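Local coordinates for protein cytochrome c, putative (Shewanella oneidensis, PDB 1SP3) that binds eight c-type hemes and probably works as a respiratory oxidoreductase that reduces tetrathionate, at residues Asp156-Met161 / Lys166-His171; Cys77-Gly82 / Cys98-Asp103; Ser253-Asp258 / Phe360-Ala365; Asn296-Gly301 / Leu342-Thr347. All blocks are in the same frame, centred on the assembly; numbering follows the deposited sequence.

Contacts 1 and 2 each supply a histidine ligand to a heme iron; their centres lie about 23 Å apart, and contact 2 closes along the chain before contact 1 opens. Contacts 3 and 4 belong to the later part of the chain, with the 296-301/342-347 pair nested inside the loop closed by 253-258 and 360-365. Their nearest atoms come within about 5 Å without touching. Neither binds a heme: the side chains of W362 in contact 3 and Y298 in contact 4 stay about 12 Å and about 10 Å from one.

Contact 1 (Asp156-Met161 / Lys166-His171); sequences DLDSSM and KATDVH. With HEC (heme c), chain H.
M161 and D169 hold the nearest CA atoms across the two segments, 7.9 Å apart, where the start of a 3-10 segment at 159-161 faces an irregular loop that delivers one ligand of a bis-histidine heme c, H213 supplying the other. No direct hydrogen bond crosses here; a water does the joining. S160 OG donates to D158 OD1 at 2.7 Å, on the syn side of the carboxylate, and accepts from the water. The same water donates to T168 OG1 at 2.9 Å, a hydroxyl also hydrogen-bonded to D165 OD2 and N243 ND2. T168 CG2 lies opposite its backbone N, with OG1 beside that N (chi1 -61°), which turns the methyl to M161 SD, 4.1 Å away. The methionine, bent at its second and third torsions, brings CE to 3.9 Å from D169 OD2. That carboxylate accepts from M172 N at OD1 and M401 N at OD2. An alanine in place of S160 removes the hydroxyl and is likely to leave D158 OD1 without this donor and the water held by T168 alone within the contact. V170 CG2 sits 3.7 Å above the centre of the H171 ring, whose NE2 binds the heme iron at 1.9 Å.

Contact 2 (Cys77-Gly82 / Cys98-Asp103); sequences CHAGYG and CLICHD. With HEC (heme c), chain E.
Y81 touches L99 and A79 touches I100, two small meetings, one of a phenol oxygen with a leucine methyl and one of methyl groups, that seat the 77-82 loop against a short, weakly bonded helix attached to heme. C98 opens 98-103 with a covalent bond, its SG 1.9 Å from CAB of the heme. Its backbone N donates to a water at 2.8 Å, and the water is also hydrogen-bonded to Y81 OH, 2.8 Å away; Y81 OH is itself hydrogen-bonded to Y108 OH. L99 comes next, crossing the tyrosine at about a right angle; its CG lies opposite the carbonyl carbon (chi1 -53°), which swings CD1 to 3.7 Å from Y81 OH. I100 points toward the loop, and its CG2 branch stands 4.5 Å from A79 CB. A79 is the centre of an inverse gamma turn, closed by a bond from G80 N to H78 O, and its methyl also reaches the heme methyl, CB to CMC at 3.7 Å. C101 makes the second covalent attachment, SG to CAC at 2.1 Å. H102 then binds iron through NE2 at 2.0 Å, opposed by H190, while its ND1 is hydrogen-bonded to G132 O, an anchor that fixes the rotation of the imidazole. D103 N donates to L99 O. Two cysteines and a histidine spaced in this way make up the CXXCH heme-attachment motif of c-type cytochromes, here with bis-histidine ligation.

Contact 3 (Ser253-Asp258 / Phe360-Ala365); sequences STAGDD and FDWNLA
The indole of W362 meets A255 at its edge, near the ring plane, with A255 CB 4.4 Å from CZ2. The rest of that ring belongs to an aromatic cluster: Y356 stacks with it, F389 meets it edge-to-face, and Y387 comes in at an intermediate tilt. The phenyl ring of F360 approaches G256 obliquely, the glycine CA lying 4.3 Å from CD2. This ring has an edge-to-face partner in Y356 as well, and a cation-pi partner in K273.

A water completes the junction from the polar side of the indole. It accepts from W362 NE1 at 3.1 Å and lies within bonding distance of two carbonyls of the loop, S253 O at 2.6 Å and A255 O at 2.7 Å. With other acceptors nearby, its two hydrogens cannot serve every one at once.

Residues 360-365 pass from one helix into the next. F360, with a positive phi of 68°, leaves helix 356-359, and D361 is the N-cap of helix 362-372. The capping bond runs from L364 N to D361 OD1 at 3.1 Å and is nearly straight (173°), the donor standing above the carboxylate plane. A365 N donates to D361 O at 3.0 Å. Across the contact, G256 adopts a phi of 100° at which a CB would press on the preceding carbonyl, and the loop around it is tied to strand 271-272 and the residue following it: G256 pairs through its backbone with K273, while Y271 OH is hydrogen-bonded to both T254 O and D257 N.

Contact 4 (Asn296-Gly301 / Leu342-Thr347); sequences NAYMAG and LNIFIT
Y298 reaches across to F345 and I344 with its phenol. From CB, the side chain extends with CG opposite the backbone N (chi1 179°), which carries the phenol toward the 342-347 segment. The side chain also touches L312 and I60. At CE2 it comes 3.8 Å from F345 CD1, and at CZ 3.7 Å from the same atom, which lies over one face and toward the rim. The two rings therefore form a T-shaped pair, the edge of F345 directed at the face of Y298, with centroids 5.2 Å apart and planes at 78°. The contact links two margins of the large mixed beta sheet: strand 295-297, paired antiparallel with 310-315, and the short strand 344-345, paired antiparallel with 325-339. At the tip, Y298 OH lies 3.6 Å from I344 CB, accepts from F345 N at 2.9 Å, with an N-H...O angle of 158°, and is also hydrogen-bonded to D302 O. A water in the ring plane donates to the hydroxyl at 2.8 Å and accepts from G301 N at 2.9 Å. A phenylalanine here lacks the hydroxyl and would probably leave F345 N without its acceptor, D302 O without this partner and the water less firmly placed. Beyond the phenol, I344 directs CG2 to G301 O, 3.5 Å away, while M370 of helix 362-372 touches the isoleucine side chain.

Contact 1 (Asp156-Met161 / Lys166-His171)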
# COMPACT_ATOMS: atom_id res chain seq x y z
N ASP A 156 8.51 -0.98 -3.50
CA ASP A 156 8.93 0.02 -4.51
C ASP A 156 9.03 1.49 -4.04
O ASP A 156 9.33 2.39 -4.81
CB ASP A 156 8.16 -0.11 -5.87
CG ASP A 156 6.69 0.32 -5.81
OD1 ASP A 156 6.09 0.66 -6.88
OD2 ASP A 156 6.02 0.36 -4.77
N LEU A 157 8.71 1.77 -2.79
CA LEU A 157 8.84 3.15 -2.30
C LEU A 157 9.55 3.02 -0.95
O LEU A 157 8.98 2.54 0.02
CB LEU A 157 7.47 3.78 -2.11
CG LEU A 157 6.62 4.23 -3.31
CD1 LEU A 157 5.31 4.90 -2.88
CD2 LEU A 157 7.35 5.16 -4.24
N ASP A 158 10.81 3.41 -0.91
CA ASP A 158 11.63 3.21 0.27
C ASP A 158 12.05 4.58 0.90
O ASP A 158 11.80 5.64 0.27
CB ASP A 158 12.74 2.17 -0.02
CG ASP A 158 14.12 2.76 -0.34
OD1 ASP A 158 14.32 3.57 -1.29
OD2 ASP A 158 15.14 2.40 0.34
N SER A 159 12.64 4.55 2.10
CA SER A 159 13.07 5.79 2.79
C SER A 159 14.06 6.58 1.96
O SER A 159 14.19 7.78 2.14
CB SER A 159 13.72 5.48 4.13
OG SER A 159 14.23 4.15 4.08
N SER A 160 14.76 5.92 1.07
CA SER A 160 15.71 6.62 0.23
C SER A 160 15.04 7.38 -0.93
O SER A 160 15.72 8.12 -1.62
CB SER A 160 16.65 5.61 -0.38
OG SER A 160 16.25 5.46 -1.73
N MET A 161 13.72 7.20 -1.15
CA MET A 161 12.99 7.92 -2.19
C MET A 161 12.85 9.35 -1.74
O MET A 161 12.37 10.18 -2.51
CB MET A 161 11.57 7.38 -2.47
CG MET A 161 11.39 5.94 -3.03
SD MET A 161 12.09 5.67 -4.64
CE MET A 161 10.83 4.98 -5.41
N LYS A 166 19.84 8.01 -9.36
CA LYS A 166 19.40 7.51 -10.66
C LYS A 166 19.24 6.01 -10.64
O LYS A 166 18.28 5.51 -11.20
CB LYS A 166 20.36 7.89 -11.78
CG LYS A 166 19.73 7.90 -13.20
CD LYS A 166 20.81 8.30 -14.27
CE LYS A 166 20.25 8.22 -15.70
NZ LYS A 166 21.20 7.56 -16.72
N ALA A 167 20.21 5.32 -10.05
CA ALA A 167 20.17 3.87 -9.92
C ALA A 167 18.87 3.34 -9.23
O ALA A 167 18.42 2.23 -9.57
CB ALA A 167 21.40 3.36 -9.19
N THR A 168 18.32 4.10 -8.29
CA THR A 168 17.11 3.74 -7.59
C THR A 168 15.79 4.10 -8.37
O THR A 168 14.85 3.29 -8.46
CB THR A 168 17.07 4.39 -6.18
OG1 THR A 168 18.22 3.93 -5.38
CG2 THR A 168 15.71 3.93 -5.37
N ASP A 169 15.71 5.32 -8.87
CA ASP A 169 14.55 5.74 -9.61
C ASP A 169 14.99 6.84 -10.56
O ASP A 169 15.35 7.93 -10.11
CB ASP A 169 13.43 6.26 -8.66
CG ASP A 169 12.14 6.50 -9.37
OD1 ASP A 169 12.08 7.49 -10.16
OD2 ASP A 169 11.12 5.76 -9.21
N VAL A 170 14.86 6.60 -11.84
CA VAL A 170 15.19 7.64 -12.80
C VAL A 170 14.33 8.92 -12.78
O VAL A 170 14.80 9.99 -13.22
CB VAL A 170 15.26 7.08 -14.25
CG1 VAL A 170 16.19 5.94 -14.29
CG2 VAL A 170 13.86 6.67 -14.80
N HIS A 171 13.05 8.81 -12.37
CA HIS A 171 12.16 9.95 -12.42
C HIS A 171 12.34 10.80 -11.19
O HIS A 171 12.39 12.02 -11.29
CB HIS A 171 10.70 9.46 -12.56
CG HIS A 171 10.47 8.68 -13.82
ND1 HIS A 171 10.32 7.31 -13.84
CD2 HIS A 171 10.43 9.08 -15.11
CE1 HIS A 171 10.12 6.91 -15.09
NE2 HIS A 171 10.17 7.97 -15.88
FE HEC H . 9.73 8.16 -17.74
CHA HEC H . 12.99 8.81 -18.44
CHB HEC H . 10.22 4.83 -18.40
CHC HEC H . 6.66 7.42 -16.47
CHD HEC H . 8.94 11.42 -17.89
NA HEC H . 11.31 7.03 -18.28
C1A HEC H . 12.56 7.50 -18.54
C2A HEC H . 13.39 6.42 -18.94
C3A HEC H . 12.64 5.32 -18.93
C4A HEC H . 11.31 5.69 -18.54
CMA HEC H . 13.10 3.88 -19.27
CAA HEC H . 14.88 6.61 -19.32
CBA HEC H . 15.77 6.36 -18.13
CGA HEC H . 17.24 6.49 -18.55
O1A HEC H . 17.66 7.65 -18.71
O2A HEC H . 17.94 5.45 -18.69
NB HEC H . 8.61 6.44 -17.50
C1B HEC H . 9.06 5.18 -17.76
C2B HEC H . 8.07 4.27 -17.28
C3B HEC H . 7.09 4.98 -16.71
C4B HEC H . 7.42 6.37 -16.86
CMB HEC H . 8.14 2.74 -17.44
CAB HEC H . 5.81 4.45 -16.01
CBB HEC H . 5.93 3.78 -14.85
NC HEC H . 8.06 9.18 -17.32
C1C HEC H . 6.91 8.72 -16.76
C2C HEC H . 6.01 9.82 -16.56
C3C HEC H . 6.68 10.97 -16.92
C4C HEC H . 7.98 10.56 -17.39
CMC HEC H . 4.60 9.65 -15.98
CAC HEC H . 6.17 12.46 -16.98
CBC HEC H . 5.32 12.99 -16.05
ND HEC H . 10.82 9.88 -18.10
C1D HEC H . 10.27 11.16 -18.09
C2D HEC H . 11.33 12.13 -18.35
C3D HEC H . 12.58 11.27 -18.52
C4D HEC H . 12.15 9.90 -18.36
CMD HEC H . 11.20 13.68 -18.42
CAD HEC H . 14.02 11.67 -18.83
CBD HEC H . 13.94 11.75 -20.37
CGD HEC H . 15.22 12.38 -20.87
O1D HEC H . 15.11 13.11 -21.91
O2D HEC H . 16.30 12.15 -20.22
O HOH W 1 18.44 5.95 -3.28

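Contact 2 (Cys77-Gly82 / Cys98-Asp103)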
# COMPACT_ATOMS: atom_id res chain seq x y z
N CYS A 77 -0.84 7.16 10.37
CA CYS A 77 -0.77 7.38 8.91
C CYS A 77 -2.14 7.74 8.29
O CYS A 77 -2.39 7.49 7.11
CB CYS A 77 -0.10 6.20 8.19
SG CYS A 77 1.64 6.19 8.72
N HIS A 78 -3.00 8.35 9.09
CA HIS A 78 -4.21 9.03 8.58
C HIS A 78 -3.97 10.55 8.54
O HIS A 78 -3.45 11.12 9.48
CB HIS A 78 -5.44 8.72 9.48
CG HIS A 78 -6.71 9.34 9.02
ND1 HIS A 78 -7.43 10.20 9.82
CD2 HIS A 78 -7.40 9.23 7.84
CE1 HIS A 78 -8.53 10.58 9.17
NE2 HIS A 78 -8.56 9.97 7.99
N ALA A 79 -4.39 11.21 7.46
CA ALA A 79 -4.25 12.67 7.34
C ALA A 79 -5.29 13.40 8.23
O ALA A 79 -5.99 14.32 7.77
CB ALA A 79 -4.39 13.10 5.84
N GLY A 80 -5.40 12.93 9.49
CA GLY A 80 -6.35 13.38 10.46
C GLY A 80 -5.81 13.36 11.88
O GLY A 80 -4.70 12.78 12.15
N TYR A 81 -6.60 13.92 12.83
CA TYR A 81 -6.20 13.87 14.24
C TYR A 81 -7.30 13.21 15.11
O TYR A 81 -8.36 13.75 15.20
CB TYR A 81 -6.02 15.31 14.80
CG TYR A 81 -4.96 16.13 14.12
CD1 TYR A 81 -5.26 17.40 13.60
CD2 TYR A 81 -3.63 15.70 14.10
CE1 TYR A 81 -4.24 18.19 12.99
CE2 TYR A 81 -2.66 16.45 13.52
CZ TYR A 81 -2.95 17.71 12.97
OH TYR A 81 -1.92 18.45 12.37
N GLY A 82 -7.03 12.09 15.81
CA GLY A 82 -8.04 11.54 16.75
C GLY A 82 -8.83 10.31 16.31
O GLY A 82 -9.69 9.88 17.05
N CYS A 98 -3.32 19.15 8.15
CA CYS A 98 -2.83 19.99 7.07
C CYS A 98 -1.37 20.02 7.04
O CYS A 98 -0.83 20.33 6.02
CB CYS A 98 -3.25 21.47 7.19
SG CYS A 98 -5.02 21.57 7.15
N LEU A 99 -0.72 19.67 8.14
CA LEU A 99 0.74 19.73 8.21
C LEU A 99 1.51 18.54 7.65
O LEU A 99 2.68 18.72 7.20
CB LEU A 99 1.12 19.91 9.68
CG LEU A 99 0.39 21.10 10.30
CD1 LEU A 99 0.62 21.03 11.84
CD2 LEU A 99 0.86 22.47 9.67
N ILE A 100 0.90 17.36 7.69
CA ILE A 100 1.65 16.19 7.28
C ILE A 100 2.09 16.31 5.78
O ILE A 100 3.21 15.94 5.42
CB ILE A 100 0.91 14.89 7.64
CG1 ILE A 100 1.73 13.62 7.32
CG2 ILE A 100 -0.43 14.83 6.96
CD1 ILE A 100 2.72 13.37 8.36
N CYS A 101 1.26 16.87 4.91
CA CYS A 101 1.70 16.99 3.51
C CYS A 101 2.43 18.27 3.20
O CYS A 101 3.06 18.37 2.18
CB CYS A 101 0.52 16.87 2.55
SG CYS A 101 -0.27 15.21 2.64
N HIS A 102 2.27 19.26 4.04
CA HIS A 102 2.72 20.63 3.72
C HIS A 102 3.86 21.14 4.57
O HIS A 102 4.37 22.21 4.29
CB HIS A 102 1.52 21.59 3.79
CG HIS A 102 0.54 21.39 2.66
ND1 HIS A 102 0.88 21.57 1.34
CD2 HIS A 102 -0.77 21.05 2.64
CE1 HIS A 102 -0.16 21.35 0.55
NE2 HIS A 102 -1.19 21.06 1.32
N ASP A 103 4.27 20.38 5.60
CA ASP A 103 5.45 20.76 6.39
C ASP A 103 6.79 20.80 5.59
O ASP A 103 7.16 19.79 4.98
CB ASP A 103 5.63 19.83 7.60
CG ASP A 103 6.95 20.07 8.31
OD1 ASP A 103 7.67 19.07 8.58
OD2 ASP A 103 7.34 21.24 8.58
FE HEC E . -2.90 20.62 0.49
CHA HEC E . -2.14 22.11 -2.51
CHB HEC E . -3.75 23.72 1.65
CHC HEC E . -4.03 19.11 3.31
CHD HEC E . -1.68 17.64 -0.51
NA HEC E . -2.90 22.58 -0.28
C1A HEC E . -2.58 22.95 -1.55
C2A HEC E . -2.79 24.39 -1.74
C3A HEC E . -3.27 24.85 -0.59
C4A HEC E . -3.36 23.69 0.34
CMA HEC E . -3.69 26.33 -0.29
CAA HEC E . -2.55 25.21 -3.04
CBA HEC E . -3.47 24.66 -4.17
CGA HEC E . -4.93 24.67 -3.74
O1A HEC E . -5.30 25.78 -3.29
O2A HEC E . -5.70 23.63 -3.85
NB HEC E . -3.71 21.27 2.08
C1B HEC E . -3.98 22.57 2.40
C2B HEC E . -4.65 22.55 3.68
C3B HEC E . -4.73 21.30 4.10
C4B HEC E . -4.13 20.46 3.13
CMB HEC E . -5.13 23.83 4.45
CAB HEC E . -5.42 20.78 5.42
CBB HEC E . -6.71 21.08 5.75
NC HEC E . -2.89 18.66 1.27
C1C HEC E . -3.37 18.27 2.47
C2C HEC E . -3.08 16.87 2.67
C3C HEC E . -2.43 16.42 1.59
C4C HEC E . -2.31 17.58 0.69
CMC HEC E . -3.50 16.09 3.93
CAC HEC E . -1.82 14.99 1.28
CBC HEC E . -2.39 13.81 1.56
ND HEC E . -2.07 20.00 -1.21
C1D HEC E . -1.62 18.68 -1.40
C2D HEC E . -1.08 18.58 -2.70
C3D HEC E . -1.29 19.96 -3.33
C4D HEC E . -1.85 20.77 -2.33
CMD HEC E . -0.45 17.31 -3.41
CAD HEC E . -0.87 20.42 -4.73
CBD HEC E . 0.63 20.68 -4.63
CGD HEC E . 1.33 21.05 -5.92
O1D HEC E . 2.59 20.95 -5.96
O2D HEC E . 0.62 21.43 -6.90
O HOH W 2 -2.81 20.48 10.61

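Contact 3 (Ser253-Asp258 / Phe360-Ala365)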
# COMPACT_ATOMS: atom_id res chain seq x y z
N SER A 253 1.30 -17.68 13.00
CA SER A 253 0.97 -18.89 13.76
C SER A 253 1.96 -19.21 14.85
O SER A 253 1.60 -19.73 15.90
CB SER A 253 0.81 -20.11 12.82
OG SER A 253 2.07 -20.44 12.25
N THR A 254 3.22 -18.88 14.59
CA THR A 254 4.26 -19.05 15.56
C THR A 254 4.37 -17.95 16.64
O THR A 254 5.25 -18.04 17.52
CB THR A 254 5.61 -19.18 14.81
OG1 THR A 254 5.84 -17.99 14.04
CG2 THR A 254 5.61 -20.37 13.80
N ALA A 255 3.53 -16.92 16.60
CA ALA A 255 3.65 -15.83 17.61
C ALA A 255 3.43 -16.41 19.01
O ALA A 255 2.73 -17.43 19.15
CB ALA A 255 2.64 -14.70 17.37
N GLY A 256 3.99 -15.74 20.02
CA GLY A 256 3.60 -16.03 21.40
C GLY A 256 4.51 -16.93 22.22
O GLY A 256 4.19 -17.20 23.40
N ASP A 257 5.62 -17.38 21.63
CA ASP A 257 6.61 -18.20 22.32
C ASP A 257 7.80 -17.39 22.81
O ASP A 257 8.07 -16.31 22.29
CB ASP A 257 7.14 -19.30 21.39
CG ASP A 257 6.16 -20.46 21.21
OD1 ASP A 257 5.27 -20.62 22.09
OD2 ASP A 257 6.20 -21.25 20.22
N ASP A 258 8.52 -17.92 23.82
CA ASP A 258 9.70 -17.23 24.40
C ASP A 258 11.04 -17.76 23.87
O ASP A 258 12.08 -17.63 24.52
CB ASP A 258 9.67 -17.20 25.96
CG ASP A 258 8.49 -16.40 26.51
OD1 ASP A 258 8.36 -15.17 26.25
OD2 ASP A 258 7.60 -16.94 27.18
N PHE A 360 -1.29 -11.78 24.64
CA PHE A 360 -0.73 -12.98 23.99
C PHE A 360 -1.71 -14.11 24.05
O PHE A 360 -1.34 -15.30 24.07
CB PHE A 360 0.62 -13.45 24.56
CG PHE A 360 1.74 -12.48 24.28
CD1 PHE A 360 2.33 -11.77 25.32
CD2 PHE A 360 2.16 -12.24 22.97
CE1 PHE A 360 3.36 -10.80 25.05
CE2 PHE A 360 3.14 -11.32 22.69
CZ PHE A 360 3.76 -10.59 23.74
N ASP A 361 -2.96 -13.71 23.98
CA ASP A 361 -4.10 -14.59 24.02
C ASP A 361 -4.95 -14.33 22.78
O ASP A 361 -5.73 -13.38 22.73
CB ASP A 361 -4.88 -14.24 25.30
CG ASP A 361 -6.18 -14.95 25.44
OD1 ASP A 361 -6.73 -15.55 24.48
OD2 ASP A 361 -6.76 -14.93 26.55
N TRP A 362 -4.83 -15.23 21.83
CA TRP A 362 -5.55 -15.09 20.58
C TRP A 362 -7.06 -15.12 20.71
O TRP A 362 -7.75 -14.50 19.88
CB TRP A 362 -5.10 -16.17 19.58
CG TRP A 362 -3.83 -15.85 18.86
CD1 TRP A 362 -2.68 -16.56 18.90
CD2 TRP A 362 -3.58 -14.74 18.01
NE1 TRP A 362 -1.70 -15.96 18.13
CE2 TRP A 362 -2.24 -14.85 17.55
CE3 TRP A 362 -4.36 -13.65 17.57
CZ2 TRP A 362 -1.67 -13.95 16.65
CZ3 TRP A 362 -3.76 -12.72 16.68
CH2 TRP A 362 -2.44 -12.89 16.24
N ASN A 363 -7.61 -15.86 21.69
CA ASN A 363 -9.08 -15.94 21.81
C ASN A 363 -9.62 -14.58 22.20
O ASN A 363 -10.58 -14.15 21.69
CB ASN A 363 -9.63 -17.00 22.85
CG ASN A 363 -9.43 -18.46 22.42
OD1 ASN A 363 -8.59 -19.20 23.01
ND2 ASN A 363 -10.24 -18.93 21.46
N LEU A 364 -9.02 -13.98 23.21
CA LEU A 364 -9.33 -12.62 23.66
C LEU A 364 -9.11 -11.61 22.51
O LEU A 364 -9.97 -10.76 22.27
CB LEU A 364 -8.36 -12.27 24.78
CG LEU A 364 -8.67 -11.28 25.94
CD1 LEU A 364 -7.49 -10.35 26.32
CD2 LEU A 364 -10.05 -10.54 25.91
N ALA A 365 -7.96 -11.66 21.83
CA ALA A 365 -7.73 -10.76 20.69
C ALA A 365 -8.81 -10.94 19.60
O ALA A 365 -9.39 -9.97 19.12
CB ALA A 365 -6.30 -10.87 20.15
O HOH W 3 0.67 -17.93 17.51

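Contact 4 (Asn296-Gly301 / Leu342-Thr347)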
# COMPACT_ATOMS: atom_id res chain seq x y z
N ASN A 296 -9.43 -9.07 -7.73
CA ASN A 296 -10.27 -9.67 -6.73
C ASN A 296 -9.79 -9.31 -5.33
O ASN A 296 -8.60 -9.06 -5.12
CB ASN A 296 -10.37 -11.20 -6.93
CG ASN A 296 -11.77 -11.73 -6.53
OD1 ASN A 296 -12.58 -10.97 -5.93
ND2 ASN A 296 -12.07 -12.96 -6.88
N ALA A 297 -10.72 -9.27 -4.37
CA ALA A 297 -10.35 -9.05 -2.99
C ALA A 297 -11.15 -9.91 -1.99
O ALA A 297 -12.33 -10.09 -2.14
CB ALA A 297 -10.45 -7.55 -2.60
N TYR A 298 -10.47 -10.37 -0.95
CA TYR A 298 -11.10 -10.99 0.19
C TYR A 298 -11.73 -9.89 1.05
O TYR A 298 -11.07 -8.90 1.38
CB TYR A 298 -10.07 -11.80 1.01
CG TYR A 298 -10.77 -12.43 2.24
CD1 TYR A 298 -11.41 -13.68 2.14
CD2 TYR A 298 -10.87 -11.73 3.44
CE1 TYR A 298 -12.10 -14.25 3.23
CE2 TYR A 298 -11.55 -12.32 4.59
CZ TYR A 298 -12.18 -13.58 4.44
OH TYR A 298 -12.86 -14.17 5.51
N MET A 299 -13.01 -10.02 1.38
CA MET A 299 -13.62 -9.00 2.21
C MET A 299 -14.12 -9.60 3.52
O MET A 299 -14.28 -10.84 3.62
CB MET A 299 -14.80 -8.35 1.54
CG MET A 299 -14.51 -7.85 0.15
SD MET A 299 -13.63 -6.34 0.38
CE MET A 299 -14.79 -5.30 1.13
N ALA A 300 -14.29 -8.73 4.53
CA ALA A 300 -14.62 -9.22 5.86
C ALA A 300 -15.88 -10.02 5.80
O ALA A 300 -16.80 -9.67 5.16
CB ALA A 300 -14.76 -8.07 6.83
N GLY A 301 -15.86 -11.17 6.46
CA GLY A 301 -16.98 -12.08 6.40
C GLY A 301 -17.00 -13.11 5.30
O GLY A 301 -17.84 -13.97 5.37
N LEU A 342 -16.61 -20.72 11.78
CA LEU A 342 -17.22 -20.05 10.65
C LEU A 342 -16.12 -20.22 9.62
O LEU A 342 -14.93 -20.45 9.94
CB LEU A 342 -17.52 -18.57 11.01
CG LEU A 342 -18.24 -18.37 12.36
CD1 LEU A 342 -17.81 -17.02 12.96
CD2 LEU A 342 -19.80 -18.46 12.15
N ASN A 343 -16.31 -20.21 8.36
CA ASN A 343 -14.86 -20.40 7.86
C ASN A 343 -14.31 -19.06 7.35
O ASN A 343 -14.26 -18.89 6.18
CB ASN A 343 -14.70 -21.60 6.88
CG ASN A 343 -14.36 -22.93 7.59
OD1 ASN A 343 -13.28 -23.13 8.14
ND2 ASN A 343 -15.30 -23.85 7.58
N ILE A 344 -14.05 -18.10 8.24
CA ILE A 344 -13.69 -16.72 7.88
C ILE A 344 -12.46 -16.20 8.59
O ILE A 344 -12.19 -16.57 9.77
CB ILE A 344 -14.83 -15.68 8.18
CG1 ILE A 344 -14.98 -15.47 9.71
CG2 ILE A 344 -16.13 -16.13 7.56
CD1 ILE A 344 -16.03 -14.44 10.05
N PHE A 345 -11.74 -15.28 7.92
CA PHE A 345 -10.61 -14.63 8.62
C PHE A 345 -11.11 -13.67 9.68
O PHE A 345 -12.13 -12.98 9.47
CB PHE A 345 -9.70 -13.91 7.59
CG PHE A 345 -8.81 -14.87 6.84
CD1 PHE A 345 -8.92 -15.00 5.44
CD2 PHE A 345 -7.87 -15.63 7.51
CE1 PHE A 345 -8.12 -15.87 4.77
CE2 PHE A 345 -7.02 -16.51 6.82
CZ PHE A 345 -7.18 -16.63 5.45
N ILE A 346 -10.40 -13.64 10.79
CA ILE A 346 -10.70 -12.81 11.92
C ILE A 346 -9.88 -11.56 11.89
O ILE A 346 -8.76 -11.63 11.44
CB ILE A 346 -10.30 -13.56 13.17
CG1 ILE A 346 -11.26 -14.76 13.32
CG2 ILE A 346 -10.18 -12.58 14.42
CD1 ILE A 346 -10.84 -15.71 14.50
N THR A 347 -10.45 -10.46 12.40
CA THR A 347 -9.79 -9.20 12.48
C THR A 347 -9.51 -9.03 13.94
O THR A 347 -10.42 -8.64 14.66
CB THR A 347 -10.72 -8.05 12.00
OG1 THR A 347 -11.97 -8.16 12.70
CG2 THR A 347 -11.12 -8.22 10.51
O HOH W 4 -13.39 -12.31 7.50